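Local structure of possible TctC subunit of the Tripartite Tricarboxylate Transport(TTT) Family (Rhodopseudomonas palustris, 6HKE) at residues P176-L181 with M189-V194; N195-L200 with D216-D221. The protein binds malate in the periplasm as the substrate-binding component of a tripartite tricarboxylate transporter, probably delivering C4-dicarboxylates for uptake. The protein carries 2 engineered substitutions. One frame throughout, in Å; residues are numbered along the deposited sequence.

Interaction 1. Residues P176-L181 with M189-V194; sequences PALQAL and MCDQIV. With MLT (D-malate), chain D; LMR ((2S)-2-hydroxybutanedioic acid), chain E.
Met189 is the bump of this contact, and the inner face of helix 176-181 is the hollow. Its side chain leaves the strand with CG anti to the backbone N (chi1 -157°), runs straight to SD, then bends at chi3 (102°). The first two torsions bring SD to Ala177; the bend at chi3 lays CE against Leu178. SD lies 3.8 Å from Ala177 CB and 3.7 Å from Ala177 O. CE sits 3.8 Å from Leu178 CD1, where the two side chains cross at about a right angle. Leu181 closes the other end of the hollow, its CD2 4.4 Å from Met189 CB. No hydrogen bond joins the two segments. The helix packs on the sheet of a type II periplasmic binding protein, and strand 189-192, paired with strand 102-118, runs into the next helix. Asp191 borders the same hollow, with OD2 4.3 Å from Leu178 CD1. Its carboxylate is tied down elsewhere: OD2 bonds to Asn195 and OD1 to Thr174, a malate-binding residue. Gln192, the N-cap of the following helix, takes no part in this packing; its side chain reaches into the ligand pocket. NE2 donates to O2 of (S)-malate at 2.7 Å. The bond from Gln192 NE2 to O3 of D-malate is weak, at 3.3 Å. The two malates occupy the same site, and Thr30, Val150, Ser151 and Thr174 bond each of them.

Interaction 2. Residues N195-L200 with D216-D221; sequences NAVPAL and DPVVPD
Helix 195-200 and loop 216-221 come closest in backbone at Val197 and Val219, CA to CA 7.7 Å, and the loop begins with a type I turn from Asp216 to Val219. The loop follows strand 205-210 and precedes strand 236-244, so the contact fastens this connection to helix 193-201. The helix is kinked at Pro198, whose N has no bond to the turn before. Val197 CG2 lies 3.8 Å from Val218 CG2, and the two valines cross at about a right angle. The same Val197 CG2 is 4.0 Å from Val219 CG1, so one methyl touches both valines of the loop. One helical turn on, Leu200 reaches the loop with CD1, 4.1 Å from Val219 CG1. With CG1 anti to the carbonyl carbon (chi1 -67°), that methyl of Val219 is the one that meets both helix residues. The turn is braced from within. The backbone N of Val219 bonds to Asp216 O at 2.9 Å. Asp216 OD1 accepts from Val218 N at 3.3 Å, nearly straight at 173°, through its anti lone pair, an Asx turn. Both valines of the turn point toward the helix. Ile193, a turn earlier on the same helix, also touches both valines. Leu200 also packs on strands 102-118 and 205-210. No hydrogen bond or salt bridge crosses between the segments, so methyl packing alone joins them directly, while polar bonds shape the loop itself.

How the interactions relate
Helix 193-201 is common to both contacts. Interaction 1 joins helix 174-182 to the strand before it and to its first residues; interaction 2 uses residues 195-200 of it. Interaction 1 is a buried contact between a helix and the sheet, with its centre about 11 Å from the centre of the chain. Interaction 2 is partly buried, about 16 Å from that centre, and joins the helix to a loop. Both contacts are apolar across their segments. They differ in the polar groups alongside. In interaction 1 these serve the pocket, Gln192 directly and Asp191 through Thr174, which also bonds malate; in interaction 2 they form the turn. The two also touch directly, with Leu178 against Ala199 and Ile193 against Asp216.

Interaction 1. Residues P176-L181 with M189-V194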
loop_
_atom_site.group_PDB
_atom_site.type_symbol
_atom_site.label_atom_id
_atom_site.label_comp_id
_atom_site.label_asym_id
_atom_site.label_seq_id
_atom_site.Cartn_x
_atom_site.Cartn_y
_atom_site.Cartn_z
ATOM N N PRO A 176 -5.886 -11.562 -2.906
ATOM C CA PRO A 176 -5.740 -13.004 -2.691
ATOM C C PRO A 176 -5.308 -13.382 -1.264
ATOM O O PRO A 176 -5.855 -14.331 -0.736
ATOM C CB PRO A 176 -4.697 -13.392 -3.747
ATOM C CG PRO A 176 -4.952 -12.400 -4.846
ATOM C CD PRO A 176 -5.175 -11.098 -4.100
ATOM N N ALA A 177 -4.348 -12.678 -0.667
ATOM C CA ALA A 177 -3.865 -12.990 0.703
ATOM C C ALA A 177 -5.031 -12.873 1.703
ATOM O O ALA A 177 -5.117 -13.693 2.629
ATOM C CB ALA A 177 -2.711 -12.103 1.090
ATOM N N LEU A 178 -5.896 -11.877 1.539
ATOM C CA LEU A 178 -7.044 -11.673 2.453
ATOM C C LEU A 178 -7.972 -12.877 2.350
ATOM O O LEU A 178 -8.320 -13.397 3.403
ATOM C CB LEU A 178 -7.798 -10.385 2.113
ATOM C CG LEU A 178 -8.881 -9.997 3.115
ATOM C CD1 LEU A 178 -8.278 -9.764 4.489
ATOM C CD2 LEU A 178 -9.637 -8.765 2.640
ATOM N N GLN A 179 -8.352 -13.282 1.133
ATOM C CA GLN A 179 -9.228 -14.468 0.900
ATOM C C GLN A 179 -8.615 -15.696 1.587
ATOM O O GLN A 179 -9.373 -16.446 2.203
ATOM C CB GLN A 179 -9.495 -14.691 -0.590
ATOM C CG GLN A 179 -10.797 -14.050 -1.063
ATOM C CD GLN A 179 -10.712 -13.525 -2.478
ATOM O OE1 GLN A 179 -10.196 -14.188 -3.382
ATOM N NE2 GLN A 179 -11.229 -12.321 -2.687
ATOM N N ALA A 180 -7.291 -15.862 1.535
ATOM C CA ALA A 180 -6.564 -16.954 2.219
ATOM C C ALA A 180 -6.742 -16.841 3.742
ATOM O O ALA A 180 -6.801 -17.890 4.412
ATOM C CB ALA A 180 -5.108 -16.880 1.841
ATOM N N LEU A 181 -6.776 -15.613 4.276
ATOM C CA LEU A 181 -6.992 -15.338 5.720
ATOM C C LEU A 181 -8.457 -15.634 6.082
ATOM O O LEU A 181 -8.691 -16.194 7.138
ATOM C CB LEU A 181 -6.592 -13.891 6.041
ATOM C CG LEU A 181 -6.433 -13.607 7.537
ATOM C CD1 LEU A 181 -5.156 -14.226 8.074
ATOM C CD2 LEU A 181 -6.468 -12.123 7.834
ATOM N N MET A 189 -1.531 -11.341 8.953
ATOM C CA MET A 189 -1.309 -10.458 7.801
ATOM C C MET A 189 -1.343 -9.032 8.343
ATOM O O MET A 189 -2.193 -8.752 9.229
ATOM C CB MET A 189 -2.458 -10.694 6.822
ATOM C CG MET A 189 -2.186 -10.333 5.399
ATOM S SD MET A 189 -3.696 -10.785 4.517
ATOM C CE MET A 189 -4.476 -9.189 4.327
ATOM N N CYS A 190 -0.434 -8.182 7.880
ATOM C CA CYS A 190 -0.568 -6.718 8.038
ATOM C C CYS A 190 -1.120 -6.215 6.721
ATOM O O CYS A 190 -0.526 -6.578 5.703
ATOM C CB CYS A 190 0.757 -6.083 8.415
ATOM S SG CYS A 190 1.340 -6.719 10.004
ATOM N N ASP A 191 -2.272 -5.535 6.742
ATOM C CA ASP A 191 -2.917 -5.076 5.487
ATOM C C ASP A 191 -3.335 -3.602 5.604
ATOM O O ASP A 191 -3.591 -3.115 6.694
ATOM C CB ASP A 191 -4.052 -6.025 5.114
ATOM C CG ASP A 191 -4.469 -6.003 3.645
ATOM O OD1 ASP A 191 -3.778 -5.351 2.837
ATOM O OD2 ASP A 191 -5.503 -6.642 3.320
ATOM N N GLN A 192 -3.373 -2.933 4.463
ATOM C CA GLN A 192 -3.965 -1.593 4.274
ATOM C C GLN A 192 -5.463 -1.643 4.619
ATOM O O GLN A 192 -6.165 -2.609 4.248
ATOM C CB GLN A 192 -3.656 -1.149 2.842
ATOM C CG GLN A 192 -2.194 -0.764 2.665
ATOM C CD GLN A 192 -1.748 -0.812 1.232
ATOM O OE1 GLN A 192 -1.762 0.208 0.543
ATOM N NE2 GLN A 192 -1.399 -2.008 0.768
ATOM N N ILE A 193 -5.937 -0.607 5.305
ATOM C CA ILE A 193 -7.310 -0.535 5.864
ATOM C C ILE A 193 -8.348 -0.697 4.741
ATOM O O ILE A 193 -9.361 -1.365 5.010
ATOM C CB ILE A 193 -7.473 0.764 6.686
ATOM C CG1 ILE A 193 -8.761 0.749 7.506
ATOM C CG2 ILE A 193 -7.381 1.994 5.811
ATOM C CD1 ILE A 193 -8.820 1.821 8.557
ATOM N N VAL A 194 -8.141 -0.128 3.547
ATOM C CA VAL A 194 -9.149 -0.221 2.440
ATOM C C VAL A 194 -9.365 -1.684 2.049
ATOM O O VAL A 194 -10.472 -2.025 1.718
ATOM C CB VAL A 194 -8.818 0.621 1.192
ATOM C CG1 VAL A 194 -8.828 2.101 1.504
ATOM C CG2 VAL A 194 -7.516 0.213 0.550
HETATM C C1 MLT D . 0.884 -4.478 -0.731
HETATM O O1 MLT D . 1.857 -3.693 -0.739
HETATM O O2 MLT D . 0.742 -5.303 0.201
HETATM C C2 MLT D . -0.087 -4.438 -1.889
HETATM O O3 MLT D . -0.608 -3.143 -2.251
HETATM C C3 MLT D . -1.331 -5.226 -1.604
HETATM C C4 MLT D . -2.122 -5.100 -2.880
HETATM O O4 MLT D . -2.361 -3.959 -3.359
HETATM O O5 MLT D . -2.466 -6.176 -3.412
HETATM C C1 LMR E . 0.787 -4.617 -0.455
HETATM O O1A LMR E . 1.734 -4.130 -1.092
HETATM O O1B LMR E . 0.892 -5.155 0.679
HETATM C C2 LMR E . -0.609 -4.536 -1.094
HETATM O O2 LMR E . -0.973 -3.238 -1.550
HETATM C C3 LMR E . -0.770 -5.486 -2.284
HETATM C C4 LMR E . -2.059 -5.099 -2.987
HETATM O O4A LMR E . -2.992 -5.924 -2.979
HETATM O O4B LMR E . -2.143 -3.958 -3.504
#

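Interaction 2. Residues N195-L200 with D216-D221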
loop_
_atom_site.group_PDB
_atom_site.type_symbol
_atom_site.label_atom_id
_atom_site.label_comp_id
_atom_site.label_asym_id
_atom_site.label_seq_id
_atom_site.Cartn_x
_atom_site.Cartn_y
_atom_site.Cartn_z
ATOM N N ASN A 195 -8.350 -2.529 2.099
ATOM C CA ASN A 195 -8.562 -3.972 1.837
ATOM C C ASN A 195 -9.283 -4.626 3.018
ATOM O O ASN A 195 -10.161 -5.470 2.767
ATOM C CB ASN A 195 -7.258 -4.721 1.603
ATOM C CG ASN A 195 -7.493 -5.995 0.829
ATOM O OD1 ASN A 195 -8.304 -6.018 -0.097
ATOM N ND2 ASN A 195 -6.782 -7.047 1.196
ATOM N N ALA A 196 -8.914 -4.276 4.251
ATOM C CA ALA A 196 -9.328 -5.005 5.471
ATOM C C ALA A 196 -10.799 -4.703 5.811
ATOM O O ALA A 196 -11.474 -5.589 6.373
ATOM C CB ALA A 196 -8.416 -4.638 6.610
ATOM N N VAL A 197 -11.287 -3.500 5.497
ATOM C CA VAL A 197 -12.550 -2.989 6.100
ATOM C C VAL A 197 -13.701 -3.897 5.687
ATOM O O VAL A 197 -14.414 -4.362 6.561
ATOM C CB VAL A 197 -12.819 -1.498 5.803
ATOM C CG1 VAL A 197 -14.311 -1.191 5.745
ATOM C CG2 VAL A 197 -12.152 -0.617 6.846
ATOM N N PRO A 198 -13.921 -4.179 4.382
ATOM C CA PRO A 198 -15.072 -4.977 3.961
ATOM C C PRO A 198 -15.109 -6.374 4.608
ATOM O O PRO A 198 -16.186 -6.829 4.927
ATOM C CB PRO A 198 -14.928 -5.069 2.430
ATOM C CG PRO A 198 -14.012 -3.908 2.059
ATOM C CD PRO A 198 -13.087 -3.756 3.245
ATOM N N ALA A 199 -13.958 -7.015 4.812
ATOM C CA ALA A 199 -13.856 -8.336 5.471
ATOM C C ALA A 199 -14.253 -8.226 6.954
ATOM O O ALA A 199 -14.993 -9.127 7.433
ATOM C CB ALA A 199 -12.463 -8.889 5.311
ATOM N N LEU A 200 -13.784 -7.179 7.651
ATOM C CA LEU A 200 -14.111 -6.897 9.080
ATOM C C LEU A 200 -15.616 -6.646 9.209
ATOM O O LEU A 200 -16.241 -7.215 10.115
ATOM C CB LEU A 200 -13.320 -5.678 9.581
ATOM C CG LEU A 200 -11.804 -5.866 9.680
ATOM C CD1 LEU A 200 -11.105 -4.544 9.968
ATOM C CD2 LEU A 200 -11.450 -6.894 10.748
ATOM N N ASP A 216 -8.734 4.742 14.118
ATOM C CA ASP A 216 -9.398 5.201 12.878
ATOM C C ASP A 216 -10.911 5.132 13.095
ATOM O O ASP A 216 -11.442 4.115 13.503
ATOM C CB ASP A 216 -8.890 4.403 11.682
ATOM C CG ASP A 216 -9.131 5.086 10.350
ATOM O OD1 ASP A 216 -10.316 5.337 10.028
ATOM O OD2 ASP A 216 -8.134 5.342 9.634
ATOM N N PRO A 217 -11.664 6.213 12.825
ATOM C CA PRO A 217 -13.111 6.177 13.011
ATOM C C PRO A 217 -13.882 5.159 12.145
ATOM O O PRO A 217 -14.968 4.867 12.528
ATOM C CB PRO A 217 -13.568 7.625 12.748
ATOM C CG PRO A 217 -12.400 8.343 12.113
ATOM C CD PRO A 217 -11.157 7.526 12.395
ATOM N N VAL A 218 -13.327 4.589 11.066
ATOM C CA VAL A 218 -14.022 3.498 10.314
ATOM C C VAL A 218 -13.801 2.154 11.018
ATOM O O VAL A 218 -14.512 1.192 10.658
ATOM C CB VAL A 218 -13.609 3.383 8.831
ATOM C CG1 VAL A 218 -13.677 4.718 8.109
ATOM C CG2 VAL A 218 -12.245 2.748 8.677
ATOM N N VAL A 219 -12.820 2.052 11.926
ATOM C CA VAL A 219 -12.630 0.823 12.754
ATOM C C VAL A 219 -12.346 1.254 14.186
ATOM O O VAL A 219 -11.284 0.973 14.738
ATOM C CB VAL A 219 -11.548 -0.105 12.173
ATOM C CG1 VAL A 219 -11.992 -0.687 10.841
ATOM C CG2 VAL A 219 -10.192 0.566 12.030
ATOM N N PRO A 220 -13.310 1.926 14.851
ATOM C CA PRO A 220 -13.023 2.609 16.107
ATOM C C PRO A 220 -12.804 1.662 17.299
ATOM O O PRO A 220 -12.221 2.115 18.267
ATOM C CB PRO A 220 -14.241 3.536 16.294
ATOM C CG PRO A 220 -15.365 2.837 15.557
ATOM C CD PRO A 220 -14.712 2.069 14.426
ATOM N N ASP A 221 -13.206 0.390 17.186
ATOM C CA ASP A 221 -13.069 -0.636 18.263
ATOM C C ASP A 221 -11.692 -1.342 18.181
ATOM O O ASP A 221 -11.391 -2.165 19.055
ATOM C CB ASP A 221 -14.296 -1.565 18.271
ATOM C CG ASP A 221 -15.455 -1.076 19.156
ATOM O OD1 ASP A 221 -15.332 0.021 19.765
ATOM O OD2 ASP A 221 -16.465 -1.812 19.281
#